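Local structure of beta-fructofuranosidase (Arabidopsis thaliana, 2OXB) at residues G28-F33 with K278-S283. The protein hydrolyses sucrose and 1-kestose, and less readily neokestose and levan, releasing terminal non-reducing beta-D-fructofuranoside residues as a cell-wall invertase. The protein carries 1 engineered substitution. Sequence-based numbering, arbitrary orientation.
Sequences GIYHLF and KTFFDS
Y30 of segment 28-33 reaches D282 and F280 of segment 278-283, and these three buried side chains make the whole contact, a worked example of two strands of different sheets that meet through side chains. The nearest CA atoms, those of Y30 and D282, stand 8.6 Å apart.

The polar part is a hydrogen bond from Y30 OH to D282 OD2, modelled at 2.5 Å. Its exact length is doubtful, because OD2 sits too close to the ring in the model. As modelled, OD2 lies at the ring edge, near its plane, while the carboxylate itself is turned 50° against the ring. With chi1 at -176°, the D282 side chain extends away from its own backbone N and brings the carboxylate up to the Y30 hydroxyl. Both oxygens have further partners: OD2 forms a salt bridge with R287 on the adjacent strand 287-291, and OD1 accepts a hydrogen bond from K285 N. The nearby arginine probably helps keep the carboxylate ionised.

In the apolar part, F280 CZ comes obliquely to the CD1-CE1 side of the Y30 ring, closest to Y30 CD1 at 3.9 Å, with the two side chains crossing at about a right angle. I25 and P23 of strand 15-26 pack against Y30 and F280 respectively, extending this apolar layer. A phenylalanine here has no hydroxyl, and the buried D282 carboxylate would probably be left to R287 and K285 N, less firmly held on the Y30 side.

Strand 29-36 belongs to the sheet that includes strand 15-26, and strand 278-282 is an edge strand of a four-stranded antiparallel sheet. The contact thus lies where the first and last blades meet and close the ring of the five-bladed beta-propeller of glycoside hydrolase family 32.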
ATOM      1  N   GLY A  28      22.853   7.455  -2.052  1.00 34.83           N
ATOM      2  CA  GLY A  28      22.323   6.684  -3.164  1.00 34.10           C
ATOM      3  C   GLY A  28      21.829   5.289  -2.835  1.00 33.63           C
ATOM      4  O   GLY A  28      21.295   4.595  -3.696  1.00 32.87           O
ATOM      5  N   ILE A  29      21.995   4.867  -1.589  1.00 34.12           N
ATOM      6  CA  ILE A  29      21.555   3.534  -1.184  1.00 33.92           C
ATOM      7  C   ILE A  29      20.246   3.571  -0.386  1.00 32.54           C
ATOM      8  O   ILE A  29      20.156   4.205   0.665  1.00 32.72           O
ATOM      9  CB  ILE A  29      22.659   2.827  -0.356  1.00 35.13           C
ATOM     10  CG1 ILE A  29      23.875   2.562  -1.253  1.00 35.59           C
ATOM     11  CG2 ILE A  29      22.122   1.536   0.245  1.00 34.75           C
ATOM     12  CD1 ILE A  29      25.103   2.070  -0.516  1.00 39.55           C
ATOM     13  N   TYR A  30      19.233   2.887  -0.900  1.00 30.78           N
ATOM     14  CA  TYR A  30      17.943   2.832  -0.243  1.00 29.30           C
ATOM     15  C   TYR A  30      18.034   1.897   0.953  1.00 29.48           C
ATOM     16  O   TYR A  30      18.951   1.072   1.063  1.00 29.63           O
ATOM     17  CB  TYR A  30      16.867   2.340  -1.223  1.00 28.85           C
ATOM     18  CG  TYR A  30      16.698   3.236  -2.436  1.00 27.89           C
ATOM     19  CD1 TYR A  30      16.115   4.501  -2.314  1.00 28.56           C
ATOM     20  CD2 TYR A  30      17.184   2.851  -3.688  1.00 25.06           C
ATOM     21  CE1 TYR A  30      16.026   5.364  -3.401  1.00 27.61           C
ATOM     22  CE2 TYR A  30      17.106   3.703  -4.784  1.00 25.24           C
ATOM     23  CZ  TYR A  30      16.529   4.964  -4.637  1.00 28.57           C
ATOM     24  OH  TYR A  30      16.484   5.846  -5.703  1.00 26.54           O
ATOM     25  N   HIS A  31      17.077   2.038   1.859  1.00 29.30           N
ATOM     26  CA  HIS A  31      17.040   1.211   3.052  1.00 28.83           C
ATOM     27  C   HIS A  31      15.603   0.774   3.341  1.00 27.43           C
ATOM     28  O   HIS A  31      14.648   1.482   3.023  1.00 26.59           O
ATOM     29  CB  HIS A  31      17.603   1.997   4.248  1.00 30.77           C
ATOM     30  CG  HIS A  31      19.086   2.223   4.195  1.00 33.03           C
ATOM     31  ND1 HIS A  31      20.002   1.196   4.302  1.00 34.29           N
ATOM     32  CD2 HIS A  31      19.815   3.363   4.097  1.00 33.21           C
ATOM     33  CE1 HIS A  31      21.227   1.691   4.281  1.00 33.35           C
ATOM     34  NE2 HIS A  31      21.142   3.004   4.158  1.00 34.75           N
ATOM     35  N   LEU A  32      15.468  -0.416   3.909  1.00 25.64           N
ATOM     36  CA  LEU A  32      14.176  -0.959   4.300  1.00 24.38           C
ATOM     37  C   LEU A  32      14.387  -1.783   5.548  1.00 24.51           C
ATOM     38  O   LEU A  32      15.239  -2.682   5.597  1.00 24.07           O
ATOM     39  CB  LEU A  32      13.555  -1.878   3.238  1.00 20.73           C
ATOM     40  CG  LEU A  32      12.300  -2.645   3.742  1.00 19.69           C
ATOM     41  CD1 LEU A  32      11.117  -1.715   3.833  1.00 17.76           C
ATOM     42  CD2 LEU A  32      11.942  -3.788   2.804  1.00 21.88           C
ATOM     43  N   PHE A  33      13.619  -1.451   6.570  1.00 23.40           N
ATOM     44  CA  PHE A  33      13.671  -2.192   7.808  1.00 23.82           C
ATOM     45  C   PHE A  33      12.260  -2.751   7.838  1.00 23.80           C
ATOM     46  O   PHE A  33      11.547  -2.652   6.839  1.00 22.66           O
ATOM     47  CB  PHE A  33      13.936  -1.249   8.989  1.00 21.47           C
ATOM     48  CG  PHE A  33      15.200  -0.432   8.854  1.00 20.35           C
ATOM     49  CD1 PHE A  33      16.439  -0.977   9.146  1.00 18.46           C
ATOM     50  CD2 PHE A  33      15.147   0.895   8.440  1.00 20.83           C
ATOM     51  CE1 PHE A  33      17.600  -0.209   9.028  1.00 17.17           C
ATOM     52  CE2 PHE A  33      16.309   1.662   8.320  1.00 17.59           C
ATOM     53  CZ  PHE A  33      17.529   1.106   8.616  1.00 15.91           C
ATOM     54  N   LYS A 278       3.294   3.152   4.279  1.00 21.40           N
ATOM     55  CA  LYS A 278       4.117   4.315   4.612  1.00 22.91           C
ATOM     56  C   LYS A 278       4.930   4.780   3.417  1.00 25.42           C
ATOM     57  O   LYS A 278       5.350   3.974   2.576  1.00 27.54           O
ATOM     58  CB  LYS A 278       5.079   4.011   5.762  1.00 20.94           C
ATOM     59  CG  LYS A 278       6.039   5.137   6.065  1.00 16.97           C
ATOM     60  CD  LYS A 278       6.217   5.329   7.560  1.00 18.37           C
ATOM     61  CE  LYS A 278       4.937   5.892   8.186  1.00 17.96           C
ATOM     62  NZ  LYS A 278       5.043   6.032   9.675  1.00 18.58           N
ATOM     63  N   THR A 279       5.178   6.082   3.367  1.00 25.49           N
ATOM     64  CA  THR A 279       5.919   6.672   2.267  1.00 24.52           C
ATOM     65  C   THR A 279       7.301   7.162   2.680  1.00 24.19           C
ATOM     66  O   THR A 279       7.714   7.015   3.831  1.00 22.33           O
ATOM     67  CB  THR A 279       5.112   7.838   1.660  1.00 23.63           C
ATOM     68  OG1 THR A 279       4.875   8.833   2.666  1.00 22.97           O
ATOM     69  CG2 THR A 279       3.780   7.337   1.152  1.00 22.59           C
ATOM     70  N   PHE A 280       8.020   7.720   1.712  1.00 24.44           N
ATOM     71  CA  PHE A 280       9.359   8.237   1.951  1.00 25.34           C
ATOM     72  C   PHE A 280       9.817   8.974   0.700  1.00 24.48           C
ATOM     73  O   PHE A 280       9.519   8.556  -0.417  1.00 25.01           O
ATOM     74  CB  PHE A 280      10.322   7.086   2.283  1.00 25.06           C
ATOM     75  CG  PHE A 280      11.168   6.639   1.130  1.00 25.90           C
ATOM     76  CD1 PHE A 280      12.289   7.378   0.748  1.00 27.44           C
ATOM     77  CD2 PHE A 280      10.835   5.499   0.410  1.00 26.09           C
ATOM     78  CE1 PHE A 280      13.065   6.988  -0.329  1.00 25.72           C
ATOM     79  CE2 PHE A 280      11.609   5.099  -0.669  1.00 25.76           C
ATOM     80  CZ  PHE A 280      12.723   5.846  -1.041  1.00 26.55           C
ATOM     81  N   PHE A 281      10.549  10.062   0.889  1.00 23.79           N
ATOM     82  CA  PHE A 281      11.025  10.861  -0.233  1.00 24.91           C
ATOM     83  C   PHE A 281      12.333  10.379  -0.845  1.00 24.42           C
ATOM     84  O   PHE A 281      13.357  10.288  -0.149  1.00 25.57           O
ATOM     85  CB  PHE A 281      11.186  12.317   0.205  1.00 24.32           C
ATOM     86  CG  PHE A 281      11.639  13.236  -0.887  1.00 24.36           C
ATOM     87  CD1 PHE A 281      10.872  13.395  -2.039  1.00 23.82           C
ATOM     88  CD2 PHE A 281      12.799  13.994  -0.741  1.00 23.05           C
ATOM     89  CE1 PHE A 281      11.247  14.301  -3.023  1.00 20.93           C
ATOM     90  CE2 PHE A 281      13.181  14.902  -1.720  1.00 21.66           C
ATOM     91  CZ  PHE A 281      12.402  15.057  -2.862  1.00 20.45           C
ATOM     92  N   ASP A 282      12.297  10.083  -2.143  1.00 22.15           N
ATOM     93  CA  ASP A 282      13.489   9.638  -2.883  1.00 23.17           C
ATOM     94  C   ASP A 282      14.220  10.889  -3.347  1.00 21.44           C
ATOM     95  O   ASP A 282      13.719  11.634  -4.179  1.00 20.18           O
ATOM     96  CB  ASP A 282      13.087   8.796  -4.113  1.00 26.45           C
ATOM     97  CG  ASP A 282      14.290   8.219  -4.879  1.00 27.93           C
ATOM     98  OD1 ASP A 282      15.154   8.982  -5.358  1.00 29.82           O
ATOM     99  OD2 ASP A 282      14.368   6.982  -5.008  1.00 28.80           O
ATOM    100  N   SER A 283      15.405  11.121  -2.803  1.00 22.01           N
ATOM    101  CA  SER A 283      16.196  12.287  -3.167  1.00 22.28           C
ATOM    102  C   SER A 283      16.677  12.193  -4.622  1.00 24.24           C
ATOM    103  O   SER A 283      16.545  13.141  -5.399  1.00 24.68           O
ATOM    104  CB  SER A 283      17.396  12.408  -2.217  1.00 19.94           C
ATOM    105  OG  SER A 283      16.970  12.625  -0.887  1.00 18.24           O
TER